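Local coordinates for protein cellulase IBT99 (PDB 6WBT) that probably hydrolyses 6-phospho-alpha-glucosides, as a family 4 glycoside hydrolase that binds NAD and a manganese ion, at residues D195-H207 / D260-M272. Residues are numbered along the deposited sequence; the frame is centred on the assembly and turned at random.
With MN (manganese (II) ion), chain E; G6P (6-O-phosphono-alpha-D-glucopyranose), chain F.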
ATOM      1  N   ASP A 195       7.746  14.639  19.635  1.00 53.05           N
ATOM      2  CA  ASP A 195       7.300  13.763  18.564  1.00 49.51           C
ATOM      3  C   ASP A 195       8.504  13.013  18.007  1.00 45.47           C
ATOM      4  O   ASP A 195       9.553  13.611  17.748  1.00 45.11           O
ATOM      5  CB  ASP A 195       6.614  14.563  17.454  1.00 50.57           C
ATOM      6  CG  ASP A 195       5.460  15.400  17.968  1.00 53.35           C
ATOM      7  OD1 ASP A 195       4.674  14.887  18.790  1.00 55.56           O
ATOM      8  OD2 ASP A 195       5.342  16.572  17.555  1.00 54.98           O
ATOM      9  N   TYR A 196       8.347  11.705  17.813  1.00 44.34           N
ATOM     10  CA  TYR A 196       9.487  10.833  17.567  1.00 42.49           C
ATOM     11  C   TYR A 196       9.060   9.678  16.672  1.00 42.31           C
ATOM     12  O   TYR A 196       7.920   9.216  16.735  1.00 44.86           O
ATOM     13  CB  TYR A 196      10.051  10.323  18.902  1.00 42.98           C
ATOM     14  CG  TYR A 196      11.245   9.403  18.811  1.00 42.57           C
ATOM     15  CD1 TYR A 196      11.077   8.031  18.678  1.00 43.42           C
ATOM     16  CD2 TYR A 196      12.538   9.901  18.895  1.00 41.53           C
ATOM     17  CE1 TYR A 196      12.163   7.184  18.608  1.00 44.15           C
ATOM     18  CE2 TYR A 196      13.632   9.060  18.827  1.00 42.46           C
ATOM     19  CZ  TYR A 196      13.438   7.702  18.684  1.00 43.84           C
ATOM     20  OH  TYR A 196      14.521   6.857  18.617  1.00 45.39           O
ATOM     21  N   PHE A 197       9.986   9.221  15.829  1.00 40.23           N
ATOM     22  CA  PHE A 197       9.737   8.056  14.992  1.00 40.67           C
ATOM     23  C   PHE A 197      11.064   7.390  14.666  1.00 43.89           C
ATOM     24  O   PHE A 197      12.133   7.990  14.808  1.00 43.84           O
ATOM     25  CB  PHE A 197       8.988   8.421  13.702  1.00 37.39           C
ATOM     26  CG  PHE A 197       9.860   9.042  12.641  1.00 35.80           C
ATOM     27  CD1 PHE A 197      10.461   8.257  11.668  1.00 35.28           C
ATOM     28  CD2 PHE A 197      10.067  10.410  12.611  1.00 36.17           C
ATOM     29  CE1 PHE A 197      11.261   8.825  10.695  1.00 35.03           C
ATOM     30  CE2 PHE A 197      10.863  10.983  11.638  1.00 35.68           C
ATOM     31  CZ  PHE A 197      11.460  10.191  10.678  1.00 35.28           C
ATOM     32  N   GLY A 198      10.981   6.140  14.210  1.00 46.22           N
ATOM     33  CA  GLY A 198      12.131   5.355  13.829  1.00 45.18           C
ATOM     34  C   GLY A 198      12.117   4.016  14.529  1.00 46.32           C
ATOM     35  O   GLY A 198      11.087   3.575  15.050  1.00 46.02           O
ATOM     36  N   LEU A 199      13.271   3.358  14.530  1.00 47.37           N
ATOM     37  CA  LEU A 199      13.454   2.096  15.228  1.00 49.85           C
ATOM     38  C   LEU A 199      14.162   2.337  16.558  1.00 53.75           C
ATOM     39  O   LEU A 199      14.593   3.450  16.868  1.00 54.32           O
ATOM     40  CB  LEU A 199      14.248   1.111  14.365  1.00 47.54           C
ATOM     41  CG  LEU A 199      13.683   0.806  12.976  1.00 47.08           C
ATOM     42  CD1 LEU A 199      14.555  -0.209  12.254  1.00 48.18           C
ATOM     43  CD2 LEU A 199      12.247   0.313  13.069  1.00 47.33           C
ATOM     44  N   ASN A 200      14.275   1.274  17.350  1.00 55.92           N
ATOM     45  CA  ASN A 200      14.970   1.377  18.627  1.00 57.31           C
ATOM     46  C   ASN A 200      16.443   1.688  18.395  1.00 61.14           C
ATOM     47  O   ASN A 200      17.125   0.993  17.636  1.00 61.07           O
ATOM     48  CB  ASN A 200      14.814   0.083  19.426  1.00 57.39           C
ATOM     49  CG  ASN A 200      15.528   0.133  20.764  1.00 57.48           C
ATOM     50  OD1 ASN A 200      16.464  -0.626  21.013  1.00 58.09           O
ATOM     51  ND2 ASN A 200      15.092   1.036  21.632  1.00 56.49           N
ATOM     52  N   HIS A 201      16.925   2.749  19.051  1.00 64.18           N
ATOM     53  CA  HIS A 201      18.276   3.270  18.842  1.00 68.94           C
ATOM     54  C   HIS A 201      18.509   3.624  17.376  1.00 61.70           C
ATOM     55  O   HIS A 201      19.606   3.441  16.841  1.00 63.80           O
ATOM     56  CB  HIS A 201      19.340   2.283  19.338  1.00 79.48           C
ATOM     57  CG  HIS A 201      19.214   1.938  20.790  1.00 91.58           C
ATOM     58  ND1 HIS A 201      19.833   0.840  21.348  1.00 94.59           N
ATOM     59  CD2 HIS A 201      18.547   2.548  21.798  1.00 91.76           C
ATOM     60  CE1 HIS A 201      19.549   0.786  22.638  1.00 96.66           C
ATOM     61  NE2 HIS A 201      18.771   1.811  22.936  1.00 90.83           N
ATOM     62  N   TYR A 202      17.468   4.139  16.721  1.00 53.61           N
ATOM     63  CA  TYR A 202      17.487   4.378  15.284  1.00 48.55           C
ATOM     64  C   TYR A 202      16.374   5.345  14.899  1.00 45.94           C
ATOM     65  O   TYR A 202      15.706   5.157  13.877  1.00 42.91           O
ATOM     66  CB  TYR A 202      17.336   3.055  14.530  1.00 46.23           C
ATOM     67  CG  TYR A 202      18.015   3.007  13.179  1.00 46.24           C
ATOM     68  CD1 TYR A 202      19.389   2.839  13.080  1.00 47.69           C
ATOM     69  CD2 TYR A 202      17.279   3.110  12.005  1.00 45.48           C
ATOM     70  CE1 TYR A 202      20.015   2.787  11.853  1.00 48.90           C
ATOM     71  CE2 TYR A 202      17.898   3.058  10.771  1.00 46.63           C
ATOM     72  CZ  TYR A 202      19.265   2.897  10.702  1.00 48.85           C
ATOM     73  OH  TYR A 202      19.888   2.844   9.476  1.00 52.61           O
ATOM     74  N   GLY A 203      16.173   6.388  15.707  1.00 45.56           N
ATOM     75  CA  GLY A 203      15.050   7.285  15.515  1.00 45.71           C
ATOM     76  C   GLY A 203      15.422   8.748  15.401  1.00 46.20           C
ATOM     77  O   GLY A 203      16.604   9.098  15.330  1.00 48.03           O
ATOM     78  N   TRP A 204      14.406   9.609  15.369  1.00 44.46           N
ATOM     79  CA  TRP A 204      14.599  11.043  15.212  1.00 42.61           C
ATOM     80  C   TRP A 204      13.525  11.788  15.991  1.00 41.81           C
ATOM     81  O   TRP A 204      12.379  11.339  16.083  1.00 39.44           O
ATOM     82  CB  TRP A 204      14.554  11.463  13.736  1.00 41.63           C
ATOM     83  CG  TRP A 204      15.514  10.719  12.861  1.00 43.15           C
ATOM     84  CD1 TRP A 204      15.319   9.496  12.287  1.00 45.35           C
ATOM     85  CD2 TRP A 204      16.818  11.150  12.452  1.00 44.67           C
ATOM     86  NE1 TRP A 204      16.421   9.138  11.550  1.00 46.72           N
ATOM     87  CE2 TRP A 204      17.356  10.136  11.636  1.00 45.14           C
ATOM     88  CE3 TRP A 204      17.585  12.294  12.698  1.00 47.12           C
ATOM     89  CZ2 TRP A 204      18.622  10.232  11.060  1.00 46.63           C
ATOM     90  CZ3 TRP A 204      18.843  12.387  12.127  1.00 49.60           C
ATOM     91  CH2 TRP A 204      19.350  11.361  11.318  1.00 49.19           C
ATOM     92  N   PHE A 205      13.905  12.940  16.541  1.00 43.27           N
ATOM     93  CA  PHE A 205      12.987  13.821  17.256  1.00 43.64           C
ATOM     94  C   PHE A 205      12.532  14.917  16.298  1.00 42.07           C
ATOM     95  O   PHE A 205      13.291  15.847  16.005  1.00 42.62           O
ATOM     96  CB  PHE A 205      13.653  14.418  18.494  1.00 47.70           C
ATOM     97  CG  PHE A 205      13.997  13.406  19.549  1.00 50.02           C
ATOM     98  CD1 PHE A 205      13.157  13.201  20.632  1.00 49.95           C
ATOM     99  CD2 PHE A 205      15.165  12.665  19.465  1.00 51.62           C
ATOM    100  CE1 PHE A 205      13.473  12.274  21.608  1.00 49.83           C
ATOM    101  CE2 PHE A 205      15.486  11.736  20.437  1.00 53.04           C
ATOM    102  CZ  PHE A 205      14.639  11.541  21.511  1.00 51.65           C
ATOM    103  N   THR A 206      11.291  14.814  15.817  1.00 42.18           N
ATOM    104  CA  THR A 206      10.798  15.778  14.838  1.00 44.81           C
ATOM    105  C   THR A 206      10.421  17.106  15.488  1.00 47.75           C
ATOM    106  O   THR A 206      10.740  18.173  14.953  1.00 49.77           O
ATOM    107  CB  THR A 206       9.603  15.200  14.079  1.00 44.03           C
ATOM    108  OG1 THR A 206       8.552  14.887  15.001  1.00 44.27           O
ATOM    109  CG2 THR A 206      10.007  13.939  13.336  1.00 42.41           C
ATOM    110  N   HIS A 207       9.743  17.062  16.634  1.00 49.52           N
ATOM    111  CA  HIS A 207       9.364  18.263  17.363  1.00 51.00           C
ATOM    112  C   HIS A 207       9.519  18.014  18.855  1.00 50.97           C
ATOM    113  O   HIS A 207       9.229  16.917  19.339  1.00 51.45           O
ATOM    114  CB  HIS A 207       7.919  18.684  17.059  1.00 53.90           C
ATOM    115  CG  HIS A 207       7.697  19.114  15.642  1.00 56.48           C
ATOM    116  ND1 HIS A 207       7.060  18.317  14.714  1.00 56.83           N
ATOM    117  CD2 HIS A 207       8.026  20.256  14.994  1.00 57.99           C
ATOM    118  CE1 HIS A 207       7.005  18.951  13.557  1.00 58.20           C
ATOM    119  NE2 HIS A 207       7.585  20.130  13.699  1.00 58.85           N
ATOM    120  N   ASP A 260      16.880  18.468   9.570  1.00 48.21           N
ATOM    121  CA  ASP A 260      15.437  18.293   9.710  1.00 45.41           C
ATOM    122  C   ASP A 260      15.049  18.059  11.164  1.00 43.44           C
ATOM    123  O   ASP A 260      14.246  18.806  11.734  1.00 42.95           O
ATOM    124  CB  ASP A 260      14.960  17.133   8.832  1.00 46.60           C
ATOM    125  CG  ASP A 260      15.035  17.449   7.352  1.00 49.37           C
ATOM    126  OD1 ASP A 260      14.638  18.567   6.960  1.00 50.56           O
ATOM    127  OD2 ASP A 260      15.492  16.580   6.581  1.00 50.50           O
ATOM    128  N   TYR A 261      15.610  17.023  11.784  1.00 43.25           N
ATOM    129  CA  TYR A 261      15.215  16.600  13.118  1.00 43.53           C
ATOM    130  C   TYR A 261      16.436  16.537  14.026  1.00 45.08           C
ATOM    131  O   TYR A 261      17.583  16.576  13.574  1.00 48.14           O
ATOM    132  CB  TYR A 261      14.520  15.230  13.081  1.00 42.31           C
ATOM    133  CG  TYR A 261      13.507  15.078  11.968  1.00 40.69           C
ATOM    134  CD1 TYR A 261      12.528  16.039  11.755  1.00 40.17           C
ATOM    135  CD2 TYR A 261      13.538  13.976  11.124  1.00 39.71           C
ATOM    136  CE1 TYR A 261      11.603  15.904  10.736  1.00 39.72           C
ATOM    137  CE2 TYR A 261      12.618  13.833  10.102  1.00 39.74           C
ATOM    138  CZ  TYR A 261      11.654  14.799   9.913  1.00 40.55           C
ATOM    139  OH  TYR A 261      10.736  14.659   8.897  1.00 42.69           O
ATOM    140  N   LEU A 262      16.170  16.443  15.325  1.00 43.97           N
ATOM    141  CA  LEU A 262      17.224  16.178  16.296  1.00 46.20           C
ATOM    142  C   LEU A 262      17.472  14.677  16.365  1.00 48.77           C
ATOM    143  O   LEU A 262      16.540  13.919  16.655  1.00 48.46           O
ATOM    144  CB  LEU A 262      16.839  16.718  17.666  1.00 44.96           C
ATOM    145  CG  LEU A 262      16.953  18.234  17.823  1.00 45.04           C
ATOM    146  CD1 LEU A 262      16.313  18.694  19.121  1.00 47.78           C
ATOM    147  CD2 LEU A 262      18.413  18.654  17.766  1.00 43.15           C
ATOM    148  N   PRO A 263      18.690  14.210  16.113  1.00 49.74           N
ATOM    149  CA  PRO A 263      18.912  12.773  15.945  1.00 48.58           C
ATOM    150  C   PRO A 263      18.930  12.018  17.262  1.00 47.99           C
ATOM    151  O   PRO A 263      19.232  12.564  18.325  1.00 46.42           O
ATOM    152  CB  PRO A 263      20.286  12.713  15.270  1.00 49.48           C
ATOM    153  CG  PRO A 263      20.990  13.919  15.793  1.00 51.22           C
ATOM    154  CD  PRO A 263      19.931  14.986  15.943  1.00 50.74           C
ATOM    155  N   ASN A 264      18.596  10.733  17.171  1.00 48.99           N
ATOM    156  CA  ASN A 264      18.823   9.830  18.286  1.00 50.20           C
ATOM    157  C   ASN A 264      20.322   9.664  18.508  1.00 50.27           C
ATOM    158  O   ASN A 264      21.125   9.762  17.575  1.00 49.79           O
ATOM    159  CB  ASN A 264      18.164   8.474  18.025  1.00 51.52           C
ATOM    160  CG  ASN A 264      18.161   7.573  19.251  1.00 53.13           C
ATOM    161  OD1 ASN A 264      19.201   7.329  19.863  1.00 54.01           O
ATOM    162  ND2 ASN A 264      16.984   7.078  19.614  1.00 53.36           N
ATOM    163  N   THR A 265      20.693   9.418  19.764  1.00 52.74           N
ATOM    164  CA  THR A 265      22.105   9.349  20.123  1.00 56.62           C
ATOM    165  C   THR A 265      22.819   8.221  19.381  1.00 58.07           C
ATOM    166  O   THR A 265      23.970   8.379  18.957  1.00 58.96           O
ATOM    167  CB  THR A 265      22.238   9.183  21.640  1.00 59.23           C
ATOM    168  OG1 THR A 265      22.074  10.457  22.275  1.00 61.73           O
ATOM    169  CG2 THR A 265      23.585   8.605  22.013  1.00 60.26           C
ATOM    170  N   TYR A 266      22.140   7.091  19.181  1.00 57.81           N
ATOM    171  CA  TYR A 266      22.783   5.908  18.618  1.00 59.36           C
ATOM    172  C   TYR A 266      23.081   6.020  17.126  1.00 61.16           C
ATOM    173  O   TYR A 266      23.649   5.075  16.567  1.00 59.76           O
ATOM    174  CB  TYR A 266      21.926   4.672  18.883  1.00 59.62           C
ATOM    175  CG  TYR A 266      22.175   4.050  20.237  1.00 61.11           C
ATOM    176  CD1 TYR A 266      23.168   3.096  20.409  1.00 61.37           C
ATOM    177  CD2 TYR A 266      21.424   4.419  21.344  1.00 62.36           C
ATOM    178  CE1 TYR A 266      23.404   2.523  21.643  1.00 62.57           C
ATOM    179  CE2 TYR A 266      21.653   3.851  22.582  1.00 63.27           C
ATOM    180  CZ  TYR A 266      22.644   2.905  22.727  1.00 63.60           C
ATOM    181  OH  TYR A 266      22.877   2.337  23.958  1.00 63.74           O
ATOM    182  N   TRP A 267      22.729   7.126  16.465  1.00 63.87           N
ATOM    183  CA  TRP A 267      23.198   7.341  15.101  1.00 65.53           C
ATOM    184  C   TRP A 267      24.705   7.552  15.037  1.00 65.61           C
ATOM    185  O   TRP A 267      25.265   7.590  13.936  1.00 65.34           O
ATOM    186  CB  TRP A 267      22.482   8.536  14.472  1.00 67.05           C
ATOM    187  CG  TRP A 267      21.073   8.241  14.077  1.00 68.44           C
ATOM    188  CD1 TRP A 267      19.939   8.619  14.735  1.00 68.81           C
ATOM    189  CD2 TRP A 267      20.643   7.493  12.934  1.00 69.91           C
ATOM    190  NE1 TRP A 267      18.829   8.158  14.069  1.00 68.79           N
ATOM    191  CE2 TRP A 267      19.235   7.462  12.961  1.00 70.07           C
ATOM    192  CE3 TRP A 267      21.312   6.848  11.890  1.00 70.14           C
ATOM    193  CZ2 TRP A 267      18.486   6.812  11.985  1.00 70.28           C
ATOM    194  CZ3 TRP A 267      20.566   6.204  10.922  1.00 70.38           C
ATOM    195  CH2 TRP A 267      19.167   6.193  10.975  1.00 70.60           C
ATOM    196  N   GLN A 268      25.361   7.688  16.191  1.00 66.61           N
ATOM    197  CA  GLN A 268      26.810   7.837  16.237  1.00 68.66           C
ATOM    198  C   GLN A 268      27.523   6.641  15.618  1.00 66.94           C
ATOM    199  O   GLN A 268      28.605   6.796  15.037  1.00 66.04           O
ATOM    200  CB  GLN A 268      27.244   8.029  17.690  1.00 72.29           C
ATOM    201  CG  GLN A 268      28.728   8.199  17.913  1.00 75.10           C
ATOM    202  CD  GLN A 268      29.110   7.977  19.362  1.00 75.96           C
ATOM    203  OE1 GLN A 268      30.111   8.506  19.843  1.00 78.10           O
ATOM    204  NE2 GLN A 268      28.311   7.185  20.067  1.00 74.35           N
ATOM    205  N   TYR A 269      26.937   5.448  15.719  1.00 66.20           N
ATOM    206  CA  TYR A 269      27.586   4.235  15.241  1.00 64.54           C
ATOM    207  C   TYR A 269      27.203   3.866  13.814  1.00 62.39           C
ATOM    208  O   TYR A 269      27.970   3.162  13.146  1.00 61.89           O
ATOM    209  CB  TYR A 269      27.257   3.062  16.171  1.00 62.69           C
ATOM    210  CG  TYR A 269      27.432   3.385  17.637  1.00 62.08           C
ATOM    211  CD1 TYR A 269      26.331   3.536  18.469  1.00 59.62           C
ATOM    212  CD2 TYR A 269      28.697   3.550  18.186  1.00 62.81           C
ATOM    213  CE1 TYR A 269      26.484   3.835  19.810  1.00 58.43           C
ATOM    214  CE2 TYR A 269      28.860   3.851  19.525  1.00 61.70           C
ATOM    215  CZ  TYR A 269      27.751   3.991  20.333  1.00 59.58           C
ATOM    216  OH  TYR A 269      27.908   4.289  21.666  1.00 59.68           O
ATOM    217  N   TYR A 270      26.044   4.315  13.332  1.00 62.04           N
ATOM    218  CA  TYR A 270      25.618   4.014  11.970  1.00 62.47           C
ATOM    219  C   TYR A 270      26.126   5.049  10.972  1.00 61.27           C
ATOM    220  O   TYR A 270      26.691   4.689   9.934  1.00 61.21           O
ATOM    221  CB  TYR A 270      24.092   3.920  11.902  1.00 63.04           C
ATOM    222  CG  TYR A 270      23.521   2.709  12.602  1.00 64.09           C
ATOM    223  CD1 TYR A 270      23.433   1.485  11.950  1.00 65.24           C
ATOM    224  CD2 TYR A 270      23.070   2.787  13.912  1.00 64.13           C
ATOM    225  CE1 TYR A 270      22.911   0.374  12.585  1.00 65.40           C
ATOM    226  CE2 TYR A 270      22.547   1.681  14.554  1.00 63.64           C
ATOM    227  CZ  TYR A 270      22.471   0.478  13.887  1.00 64.23           C
ATOM    228  OH  TYR A 270      21.951  -0.627  14.522  1.00 64.03           O
ATOM    229  N   LEU A 271      25.928   6.333  11.267  1.00 61.68           N
ATOM    230  CA  LEU A 271      26.377   7.386  10.366  1.00 62.84           C
ATOM    231  C   LEU A 271      27.873   7.643  10.460  1.00 66.86           C
ATOM    232  O   LEU A 271      28.457   8.170   9.506  1.00 67.83           O
ATOM    233  CB  LEU A 271      25.615   8.683  10.649  1.00 61.51           C
ATOM    234  CG  LEU A 271      24.104   8.634  10.417  1.00 59.85           C
ATOM    235  CD1 LEU A 271      23.464   9.967  10.764  1.00 58.71           C
ATOM    236  CD2 LEU A 271      23.796   8.244   8.980  1.00 58.66           C
HETATM  237  N   MSE A 272      28.504   7.293  11.577  1.00 68.98           N
HETATM  238  CA  MSE A 272      29.935   7.523  11.743  1.00 71.08           C
HETATM  239  C   MSE A 272      30.675   6.311  12.317  1.00 70.95           C
HETATM  240  O   MSE A 272      31.218   6.388  13.418  1.00 70.17           O
HETATM  241  CB  MSE A 272      30.168   8.739  12.648  1.00 73.26           C
HETATM  242  CG  MSE A 272      29.438  10.000  12.206  1.00 74.79           C
HETATM  243 SE   MSE A 272      29.249  11.332  13.621  0.63 76.58          SE
HETATM  244  CE  MSE A 272      31.051  12.075  13.601  1.00 78.90           C
TER
HETATM  245 MN    MN E 501      17.720   1.188  24.662  1.00 59.69          MN
HETATM  246  C1  G6P F 502      20.860   3.669  27.534  1.00 91.49           C
HETATM  247  C2  G6P F 502      20.558   2.756  26.348  1.00 90.50           C
HETATM  248  C3  G6P F 502      20.905   1.307  26.669  1.00 89.51           C
HETATM  249  C4  G6P F 502      22.323   1.209  27.219  1.00 88.54           C
HETATM  250  C5  G6P F 502      22.472   2.161  28.399  1.00 88.09           C
HETATM  251  C6  G6P F 502      23.854   2.088  29.040  1.00 84.11           C
HETATM  252  O1  G6P F 502      19.982   3.349  28.618  1.00 92.79           O
HETATM  253  O2  G6P F 502      19.169   2.850  26.014  1.00 90.32           O
HETATM  254  O3  G6P F 502      20.789   0.512  25.485  1.00 89.80           O
HETATM  255  O4  G6P F 502      22.590  -0.133  27.639  1.00 88.53           O
HETATM  256  O5  G6P F 502      22.214   3.493  27.955  1.00 90.46           O
HETATM  257  O6  G6P F 502      24.633   1.044  28.461  1.00 80.37           O
HETATM  258  P   G6P F 502      25.983   0.558  29.190  1.00 77.48           P
HETATM  259  O1P G6P F 502      26.953   0.328  28.057  1.00 77.80           O
HETATM  260  O2P G6P F 502      25.575  -0.686  29.942  1.00 77.65           O
HETATM  261  O3P G6P F 502      26.342   1.721  30.084  1.00 76.76           O
HETATM  262  O   HOH W   1      15.908   4.766  21.132  1.00 45.62           O
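Y261 lays one ring face under the methyl of T206, a CH-pi contact with CG2 3.7 Å from the ring centroid, and receives the edge of F197 in an offset edge-to-face contact, CE2 to CE2. L262 pairs antiparallel with F205 through two backbone bonds, F205 N to L262 O measuring 2.8 Å. P263 sits beside W204 as the neighbouring non-hydrogen-bonded pair, its CB 3.5 Å from W204 CZ3. At N264, CG swings anti to the backbone N (chi1 -170°), which sends ND2 to Y196 OH, 2.7 Å away and in the amide plane; OD1 caps Y266 N at the turn. Y266 stacks face to face on H201, centroids 3.8 Å apart and planes 13° from parallel, while its OH accepts from G6P O3. W267 NE1 donates to G203 O at 2.7 Å, and N264 N reaches that oxygen from the opposite face of the carbonyl plane. W204 lies over one face of the W267 indole and Y202 over the other, both obliquely; Y202 also turns an edge onto the face of Y270. A leucine in place of W267 would probably leave G203 O with one donor fewer and open a gap between W204 and Y202. H201 NE2 binds manganese together with C171, and T111 OG1 holds H201 ND1; the small antiparallel sheet, aromatic cluster behind, thus carries H201 into the NAD- and metal-dependent active site of a family 4 glycosidase.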